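Local coordinates for protein neural-cadherin (PDB 3UBH) that mediates calcium-dependent, homophilic adhesion between cells through a long ectodomain of successive cadherin domains, four of which make up this fragment, at residues 103-108 against 141-146; 223-228 against 311-316; 229-234 against 315-320. All coordinates share one frame; numbering follows the deposited sequence.

Interaction 1 (103-108 against 141-146). With CA (calcium ion), chain C; CA (calcium ion), chain D; CA (calcium ion), chain B.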
loop_
_atom_site.group_PDB
_atom_site.type_symbol
_atom_site.label_atom_id
_atom_site.label_comp_id
_atom_site.label_asym_id
_atom_site.label_seq_id
_atom_site.Cartn_x
_atom_site.Cartn_y
_atom_site.Cartn_z
ATOM N N ASP A 103 5.866 18.833 -24.047
ATOM C CA ASP A 103 5.335 19.160 -22.730
ATOM C C ASP A 103 4.104 20.057 -22.800
ATOM O O ASP A 103 4.008 20.950 -23.637
ATOM C CB ASP A 103 6.412 19.823 -21.859
ATOM C CG ASP A 103 6.040 19.855 -20.380
ATOM O OD1 ASP A 103 5.206 19.033 -19.930
ATOM O OD2 ASP A 103 6.587 20.705 -19.654
ATOM N N VAL A 104 3.156 19.788 -21.914
ATOM C CA VAL A 104 2.041 20.682 -21.676
ATOM C C VAL A 104 1.984 20.880 -20.166
ATOM O O VAL A 104 2.159 19.923 -19.403
ATOM C CB VAL A 104 0.686 20.083 -22.182
ATOM C CG1 VAL A 104 -0.486 21.014 -21.864
ATOM C CG2 VAL A 104 0.727 19.810 -23.666
ATOM N N ASN A 105 1.756 22.118 -19.741
ATOM C CA ASN A 105 1.515 22.417 -18.342
ATOM C C ASN A 105 0.194 21.801 -17.859
ATOM O O ASN A 105 -0.840 22.462 -17.856
ATOM C CB ASN A 105 1.522 23.925 -18.134
ATOM C CG ASN A 105 1.609 24.309 -16.681
ATOM O OD1 ASN A 105 1.039 23.646 -15.815
ATOM N ND2 ASN A 105 2.325 25.393 -16.396
ATOM N N ASP A 106 0.245 20.541 -17.428
ATOM C CA ASP A 106 -0.970 19.755 -17.191
ATOM C C ASP A 106 -1.072 19.173 -15.782
ATOM O O ASP A 106 -2.035 18.454 -15.467
ATOM C CB ASP A 106 -1.071 18.629 -18.227
ATOM C CG ASP A 106 0.030 17.577 -18.075
ATOM O OD1 ASP A 106 1.197 17.916 -17.766
ATOM O OD2 ASP A 106 -0.268 16.387 -18.276
ATOM N N GLU A 107 -0.077 19.477 -14.948
ATOM C CA GLU A 107 -0.034 18.976 -13.582
ATOM C C GLU A 107 -0.060 20.136 -12.598
ATOM O O GLU A 107 0.691 21.099 -12.766
ATOM C CB GLU A 107 1.222 18.139 -13.350
ATOM C CG GLU A 107 1.549 17.118 -14.436
ATOM C CD GLU A 107 0.506 16.035 -14.613
ATOM O OE1 GLU A 107 -0.267 15.760 -13.677
ATOM O OE2 GLU A 107 0.467 15.436 -15.701
ATOM N N PRO A 108 -0.918 20.048 -11.561
ATOM C CA PRO A 108 -1.083 21.135 -10.582
ATOM C C PRO A 108 0.100 21.222 -9.630
ATOM O O PRO A 108 0.794 20.220 -9.428
ATOM C CB PRO A 108 -2.319 20.700 -9.792
ATOM C CG PRO A 108 -2.317 19.195 -9.882
ATOM C CD PRO A 108 -1.787 18.891 -11.258
ATOM N N ASP A 141 5.682 20.439 -13.973
ATOM C CA ASP A 141 5.835 20.918 -15.357
ATOM C C ASP A 141 7.094 21.749 -15.548
ATOM O O ASP A 141 7.528 22.432 -14.635
ATOM C CB ASP A 141 4.618 21.732 -15.798
ATOM C CG ASP A 141 3.380 20.886 -15.961
ATOM O OD1 ASP A 141 2.411 21.096 -15.200
ATOM O OD2 ASP A 141 3.364 20.012 -16.853
ATOM N N THR A 142 7.662 21.694 -16.751
ATOM C CA THR A 142 8.953 22.329 -17.046
ATOM C C THR A 142 8.944 23.856 -16.877
ATOM O O THR A 142 9.852 24.424 -16.262
ATOM C CB THR A 142 9.445 21.966 -18.465
ATOM O OG1 THR A 142 8.425 22.276 -19.424
ATOM C CG2 THR A 142 9.798 20.474 -18.558
ATOM N N ASP A 143 7.898 24.497 -17.395
ATOM C CA ASP A 143 7.778 25.954 -17.405
ATOM C C ASP A 143 6.844 26.535 -16.331
ATOM O O ASP A 143 6.208 27.563 -16.562
ATOM C CB ASP A 143 7.338 26.431 -18.798
ATOM C CG ASP A 143 5.847 26.155 -19.087
ATOM O OD1 ASP A 143 5.229 27.002 -19.777
ATOM O OD2 ASP A 143 5.288 25.114 -18.644
ATOM N N HIS A 144 6.772 25.900 -15.162
ATOM C CA HIS A 144 5.894 26.368 -14.071
ATOM C C HIS A 144 6.127 27.821 -13.632
ATOM O O HIS A 144 7.190 28.401 -13.860
ATOM C CB HIS A 144 5.993 25.442 -12.869
ATOM C CG HIS A 144 7.358 25.382 -12.260
ATOM N ND1 HIS A 144 7.892 26.417 -11.521
ATOM C CD2 HIS A 144 8.292 24.405 -12.268
ATOM C CE1 HIS A 144 9.099 26.083 -11.104
ATOM N NE2 HIS A 144 9.365 24.865 -11.543
ATOM N N ASN A 145 5.129 28.403 -12.987
ATOM C CA ASN A 145 5.197 29.797 -12.596
ATOM C C ASN A 145 4.399 29.967 -11.321
ATOM O O ASN A 145 3.233 30.359 -11.342
ATOM C CB ASN A 145 4.665 30.691 -13.717
ATOM C CG ASN A 145 4.832 32.174 -13.418
ATOM O OD1 ASN A 145 5.397 32.566 -12.386
ATOM N ND2 ASN A 145 4.342 33.005 -14.318
ATOM N N ILE A 146 5.049 29.646 -10.208
ATOM C CA ILE A 146 4.379 29.548 -8.907
ATOM C C ILE A 146 4.172 30.918 -8.268
ATOM O O ILE A 146 5.113 31.684 -8.105
ATOM C CB ILE A 146 5.111 28.581 -7.950
ATOM C CG1 ILE A 146 5.142 27.172 -8.554
ATOM C CG2 ILE A 146 4.428 28.558 -6.592
ATOM C CD1 ILE A 146 6.109 26.217 -7.877
HETATM CA CA CA C . 3.438 18.459 -18.532
HETATM CA CA CA D . 1.817 23.012 -13.589
HETATM CA CA CA B . 1.500 14.865 -17.623
#

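Interaction 2 (223-228 against 311-316). With CA (calcium ion), chain F.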
loop_
_atom_site.group_PDB
_atom_site.type_symbol
_atom_site.label_atom_id
_atom_site.label_comp_id
_atom_site.label_asym_id
_atom_site.label_seq_id
_atom_site.Cartn_x
_atom_site.Cartn_y
_atom_site.Cartn_z
ATOM N N SER A 223 -1.198 11.350 12.216
ATOM C CA SER A 223 -1.342 10.098 12.955
ATOM C C SER A 223 -0.377 9.022 12.481
ATOM O O SER A 223 0.227 9.124 11.414
ATOM C CB SER A 223 -2.781 9.575 12.901
ATOM O OG SER A 223 -3.163 9.276 11.574
ATOM N N TYR A 224 -0.242 7.981 13.284
ATOM C CA TYR A 224 0.677 6.913 12.949
ATOM C C TYR A 224 -0.012 5.560 12.979
ATOM O O TYR A 224 -0.916 5.346 13.788
ATOM C CB TYR A 224 1.870 6.938 13.900
ATOM C CG TYR A 224 2.717 8.183 13.784
ATOM C CD1 TYR A 224 2.458 9.300 14.582
ATOM C CD2 TYR A 224 3.777 8.246 12.877
ATOM C CE1 TYR A 224 3.241 10.451 14.484
ATOM C CE2 TYR A 224 4.569 9.388 12.768
ATOM C CZ TYR A 224 4.301 10.487 13.580
ATOM O OH TYR A 224 5.079 11.626 13.490
ATOM N N GLU A 225 0.414 4.674 12.077
ATOM C CA GLU A 225 -0.083 3.301 11.983
ATOM C C GLU A 225 1.044 2.359 11.577
ATOM O O GLU A 225 1.997 2.776 10.915
ATOM C CB GLU A 225 -1.240 3.195 10.975
ATOM C CG GLU A 225 -2.048 1.872 11.086
ATOM C CD GLU A 225 -3.414 1.903 10.369
ATOM O OE1 GLU A 225 -3.810 2.993 9.879
ATOM O OE2 GLU A 225 -4.082 0.832 10.312
ATOM N N ALA A 226 0.920 1.087 11.969
ATOM C CA ALA A 226 1.895 0.051 11.649
ATOM C C ALA A 226 1.276 -1.341 11.761
ATOM O O ALA A 226 0.613 -1.645 12.753
ATOM C CB ALA A 226 3.096 0.167 12.573
ATOM N N GLU A 227 1.499 -2.183 10.754
ATOM C CA GLU A 227 1.014 -3.562 10.782
ATOM C C GLU A 227 2.201 -4.504 10.947
ATOM O O GLU A 227 3.061 -4.578 10.072
ATOM C CB GLU A 227 0.227 -3.888 9.509
ATOM C CG GLU A 227 -0.384 -5.298 9.449
ATOM C CD GLU A 227 -1.179 -5.556 8.158
ATOM O OE1 GLU A 227 -2.130 -4.799 7.851
ATOM O OE2 GLU A 227 -0.860 -6.526 7.441
ATOM N N ILE A 228 2.254 -5.214 12.070
ATOM C CA ILE A 228 3.372 -6.117 12.351
ATOM C C ILE A 228 2.909 -7.554 12.551
ATOM O O ILE A 228 1.768 -7.781 12.951
ATOM C CB ILE A 228 4.196 -5.658 13.579
ATOM C CG1 ILE A 228 3.341 -5.666 14.857
ATOM C CG2 ILE A 228 4.838 -4.285 13.319
ATOM C CD1 ILE A 228 4.121 -5.366 16.132
ATOM N N THR A 311 -1.924 3.485 15.895
ATOM C CA THR A 311 -2.644 2.230 15.732
ATOM C C THR A 311 -1.705 1.143 15.222
ATOM O O THR A 311 -0.976 1.354 14.255
ATOM C CB THR A 311 -3.856 2.421 14.793
ATOM O OG1 THR A 311 -4.697 3.444 15.338
ATOM C CG2 THR A 311 -4.672 1.144 14.652
ATOM N N ILE A 312 -1.721 -0.008 15.896
ATOM C CA ILE A 312 -0.920 -1.174 15.509
ATOM C C ILE A 312 -1.818 -2.404 15.281
ATOM O O ILE A 312 -2.553 -2.825 16.182
ATOM C CB ILE A 312 0.187 -1.466 16.568
ATOM C CG1 ILE A 312 1.298 -0.417 16.468
ATOM C CG2 ILE A 312 0.776 -2.850 16.380
ATOM C CD1 ILE A 312 2.128 -0.251 17.714
ATOM N N ARG A 313 -1.771 -2.953 14.067
ATOM C CA ARG A 313 -2.491 -4.191 13.743
ATOM C C ARG A 313 -1.518 -5.348 13.758
ATOM O O ARG A 313 -0.424 -5.270 13.206
ATOM C CB ARG A 313 -3.208 -4.117 12.379
ATOM C CG ARG A 313 -4.428 -3.202 12.361
ATOM C CD ARG A 313 -4.974 -2.969 10.944
ATOM N NE ARG A 313 -5.513 -1.612 10.775
ATOM C CZ ARG A 313 -6.751 -1.238 11.106
ATOM N NH1 ARG A 313 -7.605 -2.115 11.629
ATOM N NH2 ARG A 313 -7.142 0.013 10.917
ATOM N N VAL A 314 -1.922 -6.422 14.412
ATOM C CA VAL A 314 -1.096 -7.615 14.497
ATOM C C VAL A 314 -1.711 -8.656 13.582
ATOM O O VAL A 314 -2.932 -8.798 13.540
ATOM C CB VAL A 314 -1.008 -8.132 15.939
ATOM C CG1 VAL A 314 0.091 -9.151 16.058
ATOM C CG2 VAL A 314 -0.755 -6.974 16.902
ATOM N N THR A 315 -0.866 -9.359 12.834
ATOM C CA THR A 315 -1.326 -10.353 11.858
ATOM C C THR A 315 -1.022 -11.790 12.257
ATOM O O THR A 315 -0.054 -12.066 12.966
ATOM C CB THR A 315 -0.743 -10.095 10.454
ATOM O OG1 THR A 315 0.632 -9.709 10.573
ATOM C CG2 THR A 315 -1.519 -8.987 9.741
ATOM N N ASP A 316 -1.874 -12.697 11.790
ATOM C CA ASP A 316 -1.748 -14.129 12.036
ATOM C C ASP A 316 -0.577 -14.706 11.236
ATOM O O ASP A 316 -0.433 -14.440 10.042
ATOM C CB ASP A 316 -3.077 -14.816 11.666
ATOM C CG ASP A 316 -3.029 -16.343 11.767
ATOM O OD1 ASP A 316 -2.389 -16.895 12.692
ATOM O OD2 ASP A 316 -3.666 -17.003 10.920
HETATM CA CA CA F . -1.294 -17.890 14.318
#

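Interaction 3 (229-234 against 315-320). With CA (calcium ion), chain F; CA (calcium ion), chain E; CA (calcium ion), chain G.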
loop_
_atom_site.group_PDB
_atom_site.type_symbol
_atom_site.label_atom_id
_atom_site.label_comp_id
_atom_site.label_asym_id
_atom_site.label_seq_id
_atom_site.Cartn_x
_atom_site.Cartn_y
_atom_site.Cartn_z
ATOM N N PRO A 229 3.781 -8.535 12.256
ATOM C CA PRO A 229 3.381 -9.923 12.478
ATOM C C PRO A 229 3.508 -10.357 13.937
ATOM O O PRO A 229 4.405 -9.896 14.647
ATOM C CB PRO A 229 4.350 -10.711 11.593
ATOM C CG PRO A 229 5.574 -9.880 11.537
ATOM C CD PRO A 229 5.139 -8.436 11.685
ATOM N N GLU A 230 2.617 -11.257 14.356
ATOM C CA GLU A 230 2.586 -11.816 15.715
ATOM C C GLU A 230 3.888 -12.471 16.189
ATOM O O GLU A 230 4.085 -12.681 17.387
ATOM C CB GLU A 230 1.426 -12.822 15.855
ATOM C CG GLU A 230 1.640 -14.167 15.151
ATOM C CD GLU A 230 0.687 -15.266 15.616
ATOM O OE1 GLU A 230 0.314 -15.288 16.808
ATOM O OE2 GLU A 230 0.320 -16.132 14.790
ATOM N N ASN A 231 4.768 -12.800 15.254
ATOM C CA ASN A 231 5.966 -13.548 15.588
ATOM C C ASN A 231 7.217 -12.686 15.625
ATOM O O ASN A 231 8.335 -13.207 15.677
ATOM C CB ASN A 231 6.163 -14.700 14.598
ATOM C CG ASN A 231 6.523 -14.220 13.195
ATOM O OD1 ASN A 231 6.307 -13.056 12.831
ATOM N ND2 ASN A 231 7.070 -15.124 12.398
ATOM N N GLN A 232 7.043 -11.373 15.598
ATOM C CA GLN A 232 8.202 -10.520 15.451
ATOM C C GLN A 232 8.887 -10.237 16.798
ATOM O O GLN A 232 8.214 -9.978 17.793
ATOM C CB GLN A 232 7.846 -9.289 14.630
ATOM C CG GLN A 232 7.714 -7.980 15.339
ATOM C CD GLN A 232 8.066 -6.879 14.392
ATOM O OE1 GLN A 232 7.657 -6.899 13.227
ATOM N NE2 GLN A 232 8.863 -5.938 14.853
ATOM N N LYS A 233 10.219 -10.321 16.814
ATOM C CA LYS A 233 10.994 -10.446 18.062
ATOM C C LYS A 233 10.930 -9.225 18.977
ATOM O O LYS A 233 10.735 -8.103 18.514
ATOM C CB LYS A 233 12.455 -10.832 17.771
ATOM N N LYS A 234 11.080 -9.469 20.279
ATOM C CA LYS A 234 11.087 -8.419 21.308
ATOM C C LYS A 234 12.241 -7.440 21.116
ATOM O O LYS A 234 13.279 -7.797 20.555
ATOM C CB LYS A 234 11.206 -9.046 22.705
ATOM C CG LYS A 234 9.898 -9.183 23.494
ATOM C CD LYS A 234 10.082 -10.013 24.787
ATOM C CE LYS A 234 11.081 -9.382 25.767
ATOM N NZ LYS A 234 11.007 -9.988 27.121
ATOM N N THR A 315 -0.866 -9.359 12.834
ATOM C CA THR A 315 -1.326 -10.353 11.858
ATOM C C THR A 315 -1.022 -11.790 12.257
ATOM O O THR A 315 -0.054 -12.066 12.966
ATOM C CB THR A 315 -0.743 -10.095 10.454
ATOM O OG1 THR A 315 0.632 -9.709 10.573
ATOM C CG2 THR A 315 -1.519 -8.987 9.741
ATOM N N ASP A 316 -1.874 -12.697 11.790
ATOM C CA ASP A 316 -1.748 -14.129 12.036
ATOM C C ASP A 316 -0.577 -14.706 11.236
ATOM O O ASP A 316 -0.433 -14.440 10.042
ATOM C CB ASP A 316 -3.077 -14.816 11.666
ATOM C CG ASP A 316 -3.029 -16.343 11.767
ATOM O OD1 ASP A 316 -2.389 -16.895 12.692
ATOM O OD2 ASP A 316 -3.666 -17.003 10.920
ATOM N N VAL A 317 0.278 -15.466 11.908
ATOM C CA VAL A 317 1.225 -16.327 11.208
ATOM C C VAL A 317 0.857 -17.775 11.502
ATOM O O VAL A 317 0.232 -18.070 12.525
ATOM C CB VAL A 317 2.722 -16.041 11.560
ATOM C CG1 VAL A 317 3.010 -14.541 11.509
ATOM C CG2 VAL A 317 3.125 -16.655 12.911
ATOM N N ASN A 318 1.234 -18.669 10.598
ATOM C CA ASN A 318 0.918 -20.076 10.748
ATOM C C ASN A 318 1.844 -20.717 11.776
ATOM O O ASN A 318 2.712 -21.520 11.428
ATOM C CB ASN A 318 1.012 -20.792 9.396
ATOM C CG ASN A 318 0.504 -22.219 9.452
ATOM O OD1 ASN A 318 -0.563 -22.493 10.009
ATOM N ND2 ASN A 318 1.266 -23.142 8.872
ATOM N N ASP A 319 1.666 -20.350 13.042
ATOM C CA ASP A 319 2.483 -20.917 14.122
ATOM C C ASP A 319 1.854 -22.151 14.780
ATOM O O ASP A 319 2.429 -22.729 15.703
ATOM C CB ASP A 319 2.902 -19.857 15.173
ATOM C CG ASP A 319 1.738 -19.020 15.692
ATOM O OD1 ASP A 319 0.581 -19.238 15.281
ATOM O OD2 ASP A 319 1.977 -18.116 16.525
ATOM N N ASN A 320 0.692 -22.571 14.295
ATOM C CA ASN A 320 0.033 -23.735 14.878
ATOM C C ASN A 320 -0.180 -24.895 13.916
ATOM O O ASN A 320 -0.596 -24.699 12.773
ATOM C CB ASN A 320 -1.276 -23.326 15.549
ATOM C CG ASN A 320 -1.048 -22.669 16.889
ATOM O OD1 ASN A 320 -0.752 -23.340 17.880
ATOM N ND2 ASN A 320 -1.177 -21.348 16.928
HETATM CA CA CA F . -1.294 -17.890 14.318
HETATM CA CA CA E . 0.530 -17.539 18.046
HETATM CA CA CA G . -2.056 -23.808 11.201
#

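Interaction 1 (103-108 against 141-146)
Asp141 enters the bend of residues 103-108 and shares two calcium ions with it. Its OD2 binds the chain C ion at 2.3 Å, where Asp103 OD1, Asp106 OD1 and the carbonyl Val104 O meet it from the linker. Asp141 OD1 binds the chain D ion at 2.6 Å, beside Asn105 OD1 and Glu107 O. The Asn105 and Asp141 side chains cross at about a right angle, with the amide and carboxylate planes 42° apart; a neutral amide gives this ion an oxygen without added charge. Asp106 OD2 and Glu107 OE2 take the outer chain B ion, making Asp106 a bridge between B and C. Glu18 and Glu66 contribute to both of those sites, while Asp139, Asp190 and Gln201 join the chain D site.

Hydrogen bonds orient the ligands. Glu107 N donates to the syn lone pair of Asp141 OD1 at 3.0 Å, and Asp106 N makes a weak bond to Asp141 OD2. With chi1 at -165° the Asp103 carboxylate points away from its own backbone N, which turns OD1 to the metal while OD2 accepts Thr142 N at 3.2 Å, nearly in line with its C-O bond.

Acidic side chains from consecutive domains, with linker carbonyls, gathered round three ions are the hallmark of the calcium-bound cadherin linker: a DxNDN-type sequence, here ending in Glu107, on one side and the DxD pair of Asp139 and Asp141 on the other.

Interaction 2 (223-228 against 311-316)
Arg313 and Glu225 form a salt bridge across the strands: Arg313 NE donates to Glu225 OE2 at 2.9 Å, and NH2 adds a weaker bond to the same oxygen. The carboxylate oxygen sits at the guanidinium edge and in its plane, though the two flat groups are 45° apart. Glu225 reaches this far because its chain is extended beyond CG (chi2 164°).

Between the strands runs a parallel backbone ladder. Tyr224 O accepts Thr311 N, Ala226 N donates to Thr311 O, Ala226 O accepts Arg313 N, and Ile228 N donates to Arg313 O at 2.9 Å. Thr315 N closes the series on Ile228 O at 3.1 Å.

Long polar chains suit the face bearing Glu225, Glu227 and Arg313, where Glu227 also lays its carboxylate end against Thr315 CG2. Apolar residues suit the other face: the Ile228 and Ile312 side chains pass at a slant, Ile228 CG1 lying 4.1 Å from Ile312 CG2, and the small Ala226 CB meets Ile312 CG1. Phe265, from the facing sheet, packs on both isoleucines.

Such parallel pairing of an edge strand with the domain's last strand is the A-G pairing of the cadherin Greek-key beta-sandwich.

Interaction 3 (229-234 against 315-320)
The calcium site at the base of a cadherin domain brings Glu230, in the turn after strand 224-229, against the DVNDN linker sequence of residues 316-320. Glu230 supplies both carboxylate oxygens: OE2 binds the chain F ion at 2.4 Å and OE1 the chain E ion at 2.6 Å. Asp319 does the same from the opposite direction, OD1 to F and OD2 to E, with its carboxylate plane turned 64° from that of Glu230. Both acids thus bridge the pair of ions, as Glu283 also does, with Asp281 adding to the chain E site, and the metals probably offset the repulsion between closely set carboxylates. Asp316 OD1 and Val317 O complete this segment's share of the chain F site, to which Asp353 brings the next domain. Asn318 OD1 and Asn320 O turn onward to the chain G ion, whose other ligands, Asp351, Asp353, Asn357 and Asp400, come from that domain.

Glu230 N donates to Thr315 O at 3.1 Å, while Glu230 OE1 is also hydrogen-bonded to Phe282. Asp316 OD2 is held by Ser354 and Asn357.

Val317 is the apolar part of the contact, a branched residue that can cover several neighbours. Its CG1 meets Pro229 CB at 4.1 Å and lies across the Asn231 amide, while CG2 lies on Glu230 CG at 3.7 Å. An alanine here would remove both methyl contacts and is likely to leave a gap beside Pro229 and let the Glu230 chain shift. Val317 N donates to Glu230 OE2 at 3.0 Å, meeting it on the anti side, 22° out of the carboxylate plane.

Interactions 1 and 3 are surface contacts in two different linkers, their centres about 48 Å apart on opposite sides of the chain's centre. Both are governed by metal coordination, but interaction 1 joins a linker to the following domain, whereas interaction 3 joins a linker to the turn of the domain it leaves. Interaction 2 is partly buried and built mainly of paired strands; across it a backbone ladder, one salt bridge and aliphatic packing do the joining, and its Asp316 is where the metal site begins. It runs directly into interaction 3: they share Thr315 and Asp316, and Val314 CG1 packs on Glu230 CA at 3.7 Å.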